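PDB 2NVA: arginine decarboxylase, A207R protein from Paramecium bursaria Chlorella virus 1, which catalyses the pyridoxal 5'-phosphate-dependent decarboxylation of arginine to agmatine, as a barrel-fold member of the class-II Orn/Lys/Arg decarboxylase family. Local coordinates for residues F66-S71 / S85-A90; E279-E284 / V318-T323; G216-I221 / P253-A258. All coordinates share one frame; numbering follows the deposited sequence.

Contact 1: residues F66-S71 / S85-A90; sequences FDCASS and SRIIFA. With PL2 ((4-{[(4-{[amino(imino)methyl]amino}butyl)amino]methyl}-5-hydroxy-6-methylpyridin-3-yl)methyl dihydrogen phosphate), chain I.
Phe89 brings the CD1-CE1 rim of its ring up to the backbone of residues 68-70. CD1 lies 3.4 Å from Cys68 O, and Ala69 O meets the ring edge at CE1. With CG anti to the backbone N (chi1 -158°), the ring is carried back over the turn that follows strand 66-68. Next to it, the methyl CG2 of Ile87 packs on Cys68 SG at 3.6 Å. Val77 of helix 71-80 covers this face. The two strands run parallel. Ile88 is held at both its N and its O by strand 66-68: its N donates to Phe66 O at 2.9 Å, and its O accepts from Cys68 N at 3.0 Å. The bond from Ala90 N to Cys68 O is weak. On the other face, Asp67 OD2 lies close to Ala90 CB. A water donates to both Asp67 OD2 and Ala90 O, at 2.7 Å from Asp67 OD2. Asp67 OD1 forms a salt bridge with Lys48 and lies 3.1 Å from N1 of the bound cofactor-agmatine adduct. Ala90 O approaches the ring methyl C2A at 3.3 Å. This is the right-handed beta-alpha-beta unit of a TIM barrel, with its C-terminal strand ends lining the cofactor pocket.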
loop_
_atom_site.group_PDB
_atom_site.type_symbol
_atom_site.label_atom_id
_atom_site.label_comp_id
_atom_site.label_asym_id
_atom_site.label_seq_id
_atom_site.Cartn_x
_atom_site.Cartn_y
_atom_site.Cartn_z
ATOM N N PHE A 66 17.857 -3.518 -18.280
ATOM C CA PHE A 66 16.792 -3.664 -17.282
ATOM C C PHE A 66 17.154 -4.542 -16.108
ATOM O O PHE A 66 17.881 -5.534 -16.248
ATOM C CB PHE A 66 15.494 -4.141 -17.952
ATOM C CG PHE A 66 14.993 -3.183 -18.990
ATOM C CD1 PHE A 66 14.159 -2.133 -18.633
ATOM C CD2 PHE A 66 15.423 -3.281 -20.310
ATOM C CE1 PHE A 66 13.730 -1.221 -19.579
ATOM C CE2 PHE A 66 14.994 -2.360 -21.278
ATOM C CZ PHE A 66 14.145 -1.345 -20.911
ATOM N N ASP A 67 16.670 -4.111 -14.949
ATOM C CA ASP A 67 16.709 -4.879 -13.710
ATOM C C ASP A 67 15.275 -5.286 -13.409
ATOM O O ASP A 67 14.432 -4.435 -13.105
ATOM C CB ASP A 67 17.310 -4.022 -12.577
ATOM C CG ASP A 67 16.859 -4.445 -11.195
ATOM O OD1 ASP A 67 16.903 -3.596 -10.276
ATOM O OD2 ASP A 67 16.426 -5.614 -11.002
ATOM N N CYS A 68 14.992 -6.584 -13.520
ATOM C CA CYS A 68 13.655 -7.095 -13.239
ATOM C C CYS A 68 13.647 -7.883 -11.944
ATOM O O CYS A 68 14.579 -8.630 -11.672
ATOM C CB CYS A 68 13.169 -7.988 -14.376
ATOM S SG CYS A 68 12.884 -7.110 -15.940
ATOM N N ALA A 69 12.579 -7.739 -11.166
ATOM C CA ALA A 69 12.492 -8.325 -9.826
ATOM C C ALA A 69 11.671 -9.606 -9.778
ATOM O O ALA A 69 11.699 -10.319 -8.773
ATOM C CB ALA A 69 11.904 -7.298 -8.846
ATOM N N SER A 70 10.934 -9.881 -10.853
ATOM C CA SER A 70 9.984 -10.990 -10.879
ATOM C C SER A 70 9.715 -11.418 -12.319
ATOM O O SER A 70 10.104 -10.711 -13.263
ATOM C CB SER A 70 8.670 -10.557 -10.214
ATOM O OG SER A 70 8.101 -9.445 -10.894
ATOM N N SER A 71 9.025 -12.543 -12.490
ATOM C CA SER A 71 8.615 -12.983 -13.829
ATOM C C SER A 71 7.658 -11.993 -14.493
ATOM O O SER A 71 7.710 -11.795 -15.699
ATOM C CB SER A 71 7.975 -14.373 -13.778
ATOM O OG SER A 71 6.825 -14.371 -12.944
ATOM N N SER A 85 18.341 -10.945 -23.151
ATOM C CA SER A 85 19.799 -10.816 -22.893
ATOM C C SER A 85 20.155 -9.501 -22.173
ATOM O O SER A 85 21.233 -9.392 -21.570
ATOM C CB SER A 85 20.607 -10.942 -24.191
ATOM O OG SER A 85 20.309 -9.891 -25.095
ATOM N N ARG A 86 19.257 -8.511 -22.277
ATOM C CA ARG A 86 19.448 -7.181 -21.662
ATOM C C ARG A 86 18.925 -7.067 -20.214
ATOM O O ARG A 86 18.985 -5.995 -19.624
ATOM C CB ARG A 86 18.828 -6.085 -22.541
ATOM C CG ARG A 86 19.602 -5.830 -23.816
ATOM C CD ARG A 86 18.748 -5.066 -24.821
ATOM N NE ARG A 86 18.527 -3.672 -24.414
ATOM C CZ ARG A 86 17.857 -2.781 -25.145
ATOM N NH1 ARG A 86 17.703 -1.537 -24.712
ATOM N NH2 ARG A 86 17.327 -3.139 -26.305
ATOM N N ILE A 87 18.419 -8.174 -19.661
ATOM C CA ILE A 87 17.798 -8.200 -18.325
ATOM C C ILE A 87 18.727 -8.864 -17.306
ATOM O O ILE A 87 19.305 -9.921 -17.597
ATOM C CB ILE A 87 16.433 -8.958 -18.366
ATOM C CG1 ILE A 87 15.491 -8.275 -19.370
ATOM C CG2 ILE A 87 15.777 -9.045 -16.958
ATOM C CD1 ILE A 87 14.232 -9.074 -19.682
ATOM N N ILE A 88 18.889 -8.232 -16.138
ATOM C CA ILE A 88 19.474 -8.887 -14.964
ATOM C C ILE A 88 18.293 -9.175 -14.043
ATOM O O ILE A 88 17.514 -8.263 -13.727
ATOM C CB ILE A 88 20.503 -8.004 -14.204
ATOM C CG1 ILE A 88 21.864 -7.868 -14.921
ATOM C CG2 ILE A 88 20.820 -8.593 -12.821
ATOM C CD1 ILE A 88 21.854 -8.201 -16.365
ATOM N N PHE A 89 18.148 -10.442 -13.638
ATOM C CA PHE A 89 17.140 -10.817 -12.657
ATOM C C PHE A 89 17.733 -10.469 -11.293
ATOM O O PHE A 89 18.288 -11.341 -10.602
ATOM C CB PHE A 89 16.846 -12.315 -12.777
ATOM C CG PHE A 89 15.501 -12.746 -12.227
ATOM C CD1 PHE A 89 14.810 -11.977 -11.279
ATOM C CD2 PHE A 89 14.965 -13.974 -12.617
ATOM C CE1 PHE A 89 13.589 -12.424 -10.757
ATOM C CE2 PHE A 89 13.755 -14.427 -12.114
ATOM C CZ PHE A 89 13.056 -13.663 -11.183
ATOM N N ALA A 90 17.637 -9.190 -10.918
ATOM C CA ALA A 90 18.408 -8.675 -9.775
ATOM C C ALA A 90 17.632 -8.771 -8.454
ATOM O O ALA A 90 17.465 -7.775 -7.744
ATOM C CB ALA A 90 18.868 -7.231 -10.042
HETATM N N1 PL2 I . 18.110 -2.542 -7.613
HETATM C C2 PL2 I . 17.594 -3.301 -6.632
HETATM C C2A PL2 I . 17.994 -4.784 -6.511
HETATM C C3 PL2 I . 16.693 -2.713 -5.734
HETATM O O3 PL2 I . 16.198 -3.498 -4.741
HETATM C C4 PL2 I . 16.328 -1.356 -5.834
HETATM C C4A PL2 I . 15.321 -0.668 -4.863
HETATM C C5 PL2 I . 16.917 -0.627 -6.886
HETATM C C6 PL2 I . 17.795 -1.248 -7.754
HETATM P P PL2 I . 16.641 3.258 -6.528
HETATM N N PL2 I . 15.292 -1.305 -3.527
HETATM C CA PL2 I . 13.938 -1.293 -2.957
HETATM C CG PL2 I . 12.012 0.152 -2.174
HETATM O OP2 PL2 I . 16.757 4.117 -5.177
HETATM O OP3 PL2 I . 15.155 3.546 -7.124
HETATM O OP1 PL2 I . 17.721 3.604 -7.500
HETATM O OP4 PL2 I . 16.688 1.734 -6.011
HETATM C C5M PL2 I . 16.590 0.867 -7.085
HETATM C CB PL2 I . 13.378 0.142 -2.865
HETATM C CD PL2 I . 11.463 1.593 -2.047
HETATM N NE PL2 I . 10.109 1.470 -1.462
HETATM C CZ PL2 I . 9.169 2.427 -1.437
HETATM N NH2 PL2 I . 7.967 2.152 -0.874
HETATM N NH1 PL2 I . 9.411 3.636 -1.951
HETATM O O HOH W 1 15.280 -6.537 -8.722
#

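Contact 2: residues E279-E284 / V318-T323; sequences EYFFNE and VLYGCT
Tyr320 reaches along the neighbouring strand, from Phe281 at its root to Glu279 near its tip. Its CB lies over one face of the Phe281 ring, 3.7 Å from the centroid, and also comes close to Tyr280 O. CG meets CZ and CE1 of Phe281. CD2 comes to 3.6 Å from Phe281 CZ. The two rings form an offset stack with their planes 24° apart. Farther out, CE2 faces Glu279 CB, which lies at the edge of the tyrosine ring. The Glu279 and Tyr320 side chains run side by side in the same direction. A water bridges their ends, 2.7 Å from Tyr320 OH, and donates to Glu279 OE2; Glu279 OE1 is held by Arg272. The first torsions of Tyr320 (-74°) and Phe281 (-73°) nearly match, both with CG anti to the carbonyl carbon, and the two rings overlap on the same face of the sheet.

The opposite face of the sheet carries Leu319. Its CD2 meets the edge of the Phe282 ring at CE2, 3.6 Å away, and also packs against Tyr280 CD2. Between the faces, parallel strand bonds run from Tyr280 N to Val318 O, from Tyr320 N to Tyr280 O at 2.8 Å, and from Phe282 N to Tyr320 O. Beyond the strands, Cys322 N donates to Glu284 O at 2.9 Å and joins the two loops. Lys148 of the second subunit binds Gly321 O and packs on Phe281. The arrangement is a parallel strand pair within the mixed beta-sheet domain that accompanies the TIM barrel in this decarboxylase family.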
loop_
_atom_site.group_PDB
_atom_site.type_symbol
_atom_site.label_atom_id
_atom_site.label_comp_id
_atom_site.label_asym_id
_atom_site.label_seq_id
_atom_site.Cartn_x
_atom_site.Cartn_y
_atom_site.Cartn_z
ATOM N N GLU A 279 -8.194 22.811 6.098
ATOM C CA GLU A 279 -8.056 21.384 5.833
ATOM C C GLU A 279 -8.680 21.027 4.487
ATOM O O GLU A 279 -9.820 21.386 4.221
ATOM C CB GLU A 279 -8.709 20.575 6.960
ATOM C CG GLU A 279 -8.139 20.870 8.358
ATOM C CD GLU A 279 -9.010 20.362 9.505
ATOM O OE1 GLU A 279 -10.243 20.283 9.349
ATOM O OE2 GLU A 279 -8.451 20.082 10.586
ATOM N N TYR A 280 -7.915 20.339 3.644
ATOM C CA TYR A 280 -8.372 19.992 2.299
ATOM C C TYR A 280 -8.298 18.501 2.070
ATOM O O TYR A 280 -7.385 17.837 2.567
ATOM C CB TYR A 280 -7.516 20.684 1.244
ATOM C CG TYR A 280 -7.452 22.178 1.423
ATOM C CD1 TYR A 280 -8.538 22.992 1.078
ATOM C CD2 TYR A 280 -6.305 22.781 1.938
ATOM C CE1 TYR A 280 -8.475 24.378 1.244
ATOM C CE2 TYR A 280 -6.233 24.164 2.119
ATOM C CZ TYR A 280 -7.323 24.957 1.760
ATOM O OH TYR A 280 -7.237 26.321 1.923
ATOM N N PHE A 281 -9.255 17.989 1.301
ATOM C CA PHE A 281 -9.257 16.591 0.917
ATOM C C PHE A 281 -9.122 16.523 -0.588
ATOM O O PHE A 281 -9.789 17.266 -1.299
ATOM C CB PHE A 281 -10.550 15.918 1.374
ATOM C CG PHE A 281 -10.601 15.705 2.846
ATOM C CD1 PHE A 281 -10.412 14.440 3.380
ATOM C CD2 PHE A 281 -10.772 16.783 3.705
ATOM C CE1 PHE A 281 -10.447 14.245 4.779
ATOM C CE2 PHE A 281 -10.794 16.603 5.101
ATOM C CZ PHE A 281 -10.626 15.337 5.627
ATOM N N PHE A 282 -8.229 15.647 -1.046
ATOM C CA PHE A 282 -7.901 15.500 -2.478
ATOM C C PHE A 282 -8.403 14.188 -3.043
ATOM O O PHE A 282 -8.631 13.248 -2.287
ATOM C CB PHE A 282 -6.390 15.588 -2.677
ATOM C CG PHE A 282 -5.841 16.962 -2.385
ATOM C CD1 PHE A 282 -5.676 17.900 -3.423
ATOM C CD2 PHE A 282 -5.534 17.341 -1.070
ATOM C CE1 PHE A 282 -5.189 19.176 -3.154
ATOM C CE2 PHE A 282 -5.061 18.620 -0.790
ATOM C CZ PHE A 282 -4.880 19.539 -1.840
ATOM N N ASN A 283 -8.555 14.118 -4.368
ATOM C CA ASN A 283 -8.933 12.844 -4.996
ATOM C C ASN A 283 -7.721 11.924 -5.218
ATOM O O ASN A 283 -7.640 11.177 -6.207
ATOM C CB ASN A 283 -9.768 13.051 -6.274
ATOM C CG ASN A 283 -9.016 13.812 -7.372
ATOM O OD1 ASN A 283 -7.908 14.323 -7.170
ATOM N ND2 ASN A 283 -9.617 13.864 -8.555
ATOM N N GLU A 284 -6.779 12.013 -4.289
ATOM C CA GLU A 284 -5.597 11.151 -4.209
ATOM C C GLU A 284 -5.383 10.751 -2.756
ATOM O O GLU A 284 -6.074 11.257 -1.858
ATOM C CB GLU A 284 -4.371 11.889 -4.725
ATOM C CG GLU A 284 -4.013 11.550 -6.159
ATOM C CD GLU A 284 -3.614 10.087 -6.365
ATOM O OE1 GLU A 284 -3.689 9.629 -7.518
ATOM O OE2 GLU A 284 -3.243 9.396 -5.385
ATOM N N VAL A 318 -3.660 21.803 5.716
ATOM C CA VAL A 318 -3.431 20.369 5.930
ATOM C C VAL A 318 -3.962 19.661 4.686
ATOM O O VAL A 318 -5.107 19.891 4.289
ATOM C CB VAL A 318 -4.150 19.838 7.196
ATOM C CG1 VAL A 318 -3.697 18.414 7.505
ATOM C CG2 VAL A 318 -3.870 20.736 8.381
ATOM N N LEU A 319 -3.137 18.814 4.072
ATOM C CA LEU A 319 -3.550 18.109 2.857
ATOM C C LEU A 319 -3.865 16.648 3.161
ATOM O O LEU A 319 -2.956 15.851 3.417
ATOM C CB LEU A 319 -2.478 18.212 1.768
ATOM C CG LEU A 319 -1.872 19.606 1.555
ATOM C CD1 LEU A 319 -0.844 19.557 0.435
ATOM C CD2 LEU A 319 -2.944 20.691 1.264
ATOM N N TYR A 320 -5.156 16.321 3.152
ATOM C CA TYR A 320 -5.624 14.957 3.451
ATOM C C TYR A 320 -5.873 14.123 2.212
ATOM O O TYR A 320 -6.323 14.649 1.199
ATOM C CB TYR A 320 -6.923 15.007 4.245
ATOM C CG TYR A 320 -6.751 15.424 5.679
ATOM C CD1 TYR A 320 -6.080 14.594 6.587
ATOM C CD2 TYR A 320 -7.269 16.631 6.142
ATOM C CE1 TYR A 320 -5.928 14.950 7.917
ATOM C CE2 TYR A 320 -7.123 17.006 7.480
ATOM C CZ TYR A 320 -6.438 16.153 8.356
ATOM O OH TYR A 320 -6.269 16.481 9.679
ATOM N N GLY A 321 -5.615 12.821 2.314
ATOM C CA GLY A 321 -5.984 11.885 1.260
ATOM C C GLY A 321 -7.477 11.556 1.349
ATOM O O GLY A 321 -8.109 11.802 2.381
ATOM N N CYS A 322 -8.021 10.957 0.297
ATOM C CA CYS A 322 -9.470 10.737 0.206
ATOM C C CYS A 322 -9.999 9.554 1.015
ATOM O O CYS A 322 -11.216 9.403 1.131
ATOM C CB CYS A 322 -9.920 10.613 -1.260
ATOM S SG CYS A 322 -9.018 9.377 -2.190
ATOM N N THR A 323 -9.121 8.705 1.562
ATOM C CA THR A 323 -9.608 7.490 2.251
ATOM C C THR A 323 -10.112 7.757 3.672
ATOM O O THR A 323 -9.893 8.838 4.240
ATOM C CB THR A 323 -8.550 6.337 2.312
ATOM O OG1 THR A 323 -7.533 6.656 3.271
ATOM C CG2 THR A 323 -7.913 6.077 0.924
HETATM O O HOH W 2 -5.938 18.952 10.820
#

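Contact 3: residues G216-I221 / P253-A258; sequences GLHADI and PGRFFA. With PL2 ((4-{[(4-{[amino(imino)methyl]amino}butyl)amino]methyl}-5-hydroxy-6-methylpyridin-3-yl)methyl dihydrogen phosphate), chain I.
Arg255 has its CG between the backbone N and the carbonyl carbon (chi1 70°), and its chain bends again at chi3 (68°). These turns bring CD over one face of the His218 ring, 3.7 Å from its centroid, and direct NE to phosphate oxygen OP2 of the ligand at 2.9 Å. NH2 of Arg255 binds Glu296 and Ser179, which would further fix the guanidinium. Backbone N-H groups add to the grip. Gly216 N gives OP1 an almost straight bond (2.8 Å, 178°), Gly254 N also donates to OP1, and Arg255 N donates to OP3. A water donates to Leu217 O and to OP1, and accepts a bond from Phe256 N. With CG anti to its own N, Phe256 brings its ring to loop 216-221, where Ala219 CB sits over one face, 3.9 Å from the centroid. A second water accepts from Ala219 N and donates to Arg255 O at 2.7 Å. Together the two segments form much of the phosphate-binding part of the cofactor pocket. The loop 216-221 follows strand 210-212, and helix 255-258 follows strand 248-251, its neighbour in the barrel. Helix 24-37 packs on Phe256 and Ala219, while helix 229-241 covers Leu217.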
loop_
_atom_site.group_PDB
_atom_site.type_symbol
_atom_site.label_atom_id
_atom_site.label_comp_id
_atom_site.label_asym_id
_atom_site.label_seq_id
_atom_site.Cartn_x
_atom_site.Cartn_y
_atom_site.Cartn_z
ATOM N N GLY A 216 19.926 3.679 -5.855
ATOM C CA GLY A 216 19.931 4.622 -4.747
ATOM C C GLY A 216 20.141 6.080 -5.112
ATOM O O GLY A 216 19.765 6.973 -4.348
ATOM N N LEU A 217 20.748 6.327 -6.270
ATOM C CA LEU A 217 21.116 7.691 -6.660
ATOM C C LEU A 217 19.923 8.550 -7.086
ATOM O O LEU A 217 19.011 8.077 -7.790
ATOM C CB LEU A 217 22.154 7.668 -7.785
ATOM C CG LEU A 217 23.472 6.952 -7.514
ATOM C CD1 LEU A 217 24.293 6.956 -8.801
ATOM C CD2 LEU A 217 24.255 7.606 -6.390
ATOM N N HIS A 218 19.926 9.803 -6.635
ATOM C CA HIS A 218 18.960 10.788 -7.105
ATOM C C HIS A 218 19.539 11.582 -8.262
ATOM O O HIS A 218 20.750 11.831 -8.321
ATOM C CB HIS A 218 18.638 11.792 -6.004
ATOM C CG HIS A 218 17.719 11.269 -4.956
ATOM N ND1 HIS A 218 18.176 10.637 -3.821
ATOM C CD2 HIS A 218 16.372 11.290 -4.865
ATOM C CE1 HIS A 218 17.146 10.293 -3.068
ATOM N NE2 HIS A 218 16.042 10.690 -3.670
ATOM N N ALA A 219 18.664 12.014 -9.159
ATOM C CA ALA A 219 19.042 13.017 -10.134
ATOM C C ALA A 219 18.728 14.385 -9.519
ATOM O O ALA A 219 17.689 14.966 -9.802
ATOM C CB ALA A 219 18.271 12.802 -11.433
ATOM N N ASP A 220 19.621 14.893 -8.671
ATOM C CA ASP A 220 19.394 16.162 -7.973
ATOM C C ASP A 220 19.741 17.348 -8.872
ATOM O O ASP A 220 20.888 17.516 -9.259
ATOM C CB ASP A 220 20.227 16.214 -6.670
ATOM C CG ASP A 220 19.636 15.345 -5.565
ATOM O OD1 ASP A 220 18.386 15.268 -5.451
ATOM O OD2 ASP A 220 20.414 14.721 -4.808
ATOM N N ILE A 221 18.746 18.171 -9.178
ATOM C CA ILE A 221 18.905 19.280 -10.105
ATOM C C ILE A 221 18.826 20.598 -9.339
ATOM O O ILE A 221 17.873 20.829 -8.595
ATOM C CB ILE A 221 17.775 19.246 -11.155
ATOM C CG1 ILE A 221 17.886 17.953 -11.987
ATOM C CG2 ILE A 221 17.823 20.517 -12.067
ATOM C CD1 ILE A 221 16.572 17.527 -12.586
ATOM N N PRO A 253 19.792 1.679 -11.443
ATOM C CA PRO A 253 19.075 2.867 -10.981
ATOM C C PRO A 253 17.575 2.761 -11.235
ATOM O O PRO A 253 17.163 2.301 -12.298
ATOM C CB PRO A 253 19.669 3.996 -11.838
ATOM C CG PRO A 253 20.098 3.319 -13.098
ATOM C CD PRO A 253 20.557 1.934 -12.682
ATOM N N GLY A 254 16.774 3.202 -10.266
ATOM C CA GLY A 254 15.335 3.325 -10.470
ATOM C C GLY A 254 14.971 4.795 -10.444
ATOM O O GLY A 254 14.667 5.395 -11.485
ATOM N N ARG A 255 15.054 5.391 -9.257
ATOM C CA ARG A 255 14.601 6.769 -9.055
ATOM C C ARG A 255 15.382 7.826 -9.857
ATOM O O ARG A 255 14.852 8.900 -10.117
ATOM C CB ARG A 255 14.578 7.145 -7.561
ATOM C CG ARG A 255 15.971 7.282 -6.933
ATOM C CD ARG A 255 15.915 7.663 -5.466
ATOM N NE ARG A 255 15.360 6.588 -4.629
ATOM C CZ ARG A 255 14.195 6.665 -3.980
ATOM N NH1 ARG A 255 13.430 7.758 -4.074
ATOM N NH2 ARG A 255 13.771 5.636 -3.248
ATOM N N PHE A 256 16.635 7.532 -10.224
ATOM C CA PHE A 256 17.418 8.488 -11.008
ATOM C C PHE A 256 16.668 8.902 -12.275
ATOM O O PHE A 256 16.613 10.088 -12.609
ATOM C CB PHE A 256 18.815 7.948 -11.363
ATOM C CG PHE A 256 19.700 8.954 -12.074
ATOM C CD1 PHE A 256 20.581 9.754 -11.353
ATOM C CD2 PHE A 256 19.638 9.101 -13.465
ATOM C CE1 PHE A 256 21.394 10.698 -12.017
ATOM C CE2 PHE A 256 20.438 10.042 -14.136
ATOM C CZ PHE A 256 21.315 10.833 -13.409
ATOM N N PHE A 257 16.085 7.926 -12.963
ATOM C CA PHE A 257 15.339 8.195 -14.197
ATOM C C PHE A 257 13.858 8.456 -13.977
ATOM O O PHE A 257 13.262 9.262 -14.685
ATOM C CB PHE A 257 15.519 7.049 -15.197
ATOM C CG PHE A 257 16.940 6.853 -15.626
ATOM C CD1 PHE A 257 17.590 7.827 -16.380
ATOM C CD2 PHE A 257 17.636 5.705 -15.278
ATOM C CE1 PHE A 257 18.919 7.665 -16.776
ATOM C CE2 PHE A 257 18.971 5.532 -15.667
ATOM C CZ PHE A 257 19.609 6.519 -16.426
ATOM N N ALA A 258 13.269 7.760 -13.006
ATOM C CA ALA A 258 11.808 7.788 -12.831
ATOM C C ALA A 258 11.308 9.025 -12.091
ATOM O O ALA A 258 10.193 9.487 -12.346
ATOM C CB ALA A 258 11.323 6.507 -12.150
HETATM N N1 PL2 I . 18.110 -2.542 -7.613
HETATM C C2 PL2 I . 17.594 -3.301 -6.632
HETATM C C2A PL2 I . 17.994 -4.784 -6.511
HETATM C C3 PL2 I . 16.693 -2.713 -5.734
HETATM O O3 PL2 I . 16.198 -3.498 -4.741
HETATM C C4 PL2 I . 16.328 -1.356 -5.834
HETATM C C4A PL2 I . 15.321 -0.668 -4.863
HETATM C C5 PL2 I . 16.917 -0.627 -6.886
HETATM C C6 PL2 I . 17.795 -1.248 -7.754
HETATM P P PL2 I . 16.641 3.258 -6.528
HETATM N N PL2 I . 15.292 -1.305 -3.527
HETATM C CA PL2 I . 13.938 -1.293 -2.957
HETATM C CG PL2 I . 12.012 0.152 -2.174
HETATM O OP2 PL2 I . 16.757 4.117 -5.177
HETATM O OP3 PL2 I . 15.155 3.546 -7.124
HETATM O OP1 PL2 I . 17.721 3.604 -7.500
HETATM O OP4 PL2 I . 16.688 1.734 -6.011
HETATM C C5M PL2 I . 16.590 0.867 -7.085
HETATM C CB PL2 I . 13.378 0.142 -2.865
HETATM C CD PL2 I . 11.463 1.593 -2.047
HETATM N NE PL2 I . 10.109 1.470 -1.462
HETATM C CZ PL2 I . 9.169 2.427 -1.437
HETATM N NH2 PL2 I . 7.967 2.152 -0.874
HETATM N NH1 PL2 I . 9.411 3.636 -1.951
HETATM O O HOH W 3 18.935 5.574 -8.931
HETATM O O HOH W 4 16.067 11.025 -9.002
#

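Contacts 1 and 3 serve the same ligand from two parts of one barrel. Contact 1 lies by the pyridine ring, and contact 3 holds the phosphate. Their centres are 18 Å apart and their nearest atoms about 6 Å apart, with no direct touch. Contact 2 belongs to the beta-sheet domain. Its centre is 37 Å from that of contact 1 and 28 Å from that of contact 3. It still approaches an active site: the Phe281 side chain is about 11 Å from a bound ligand. Contacts 1 and 2 both touch the second subunit, whereas contact 3 does not. Asp325 and Tyr287 of the second subunit also hydrogen-bond the ligand, so the pocket is shared across the dimer.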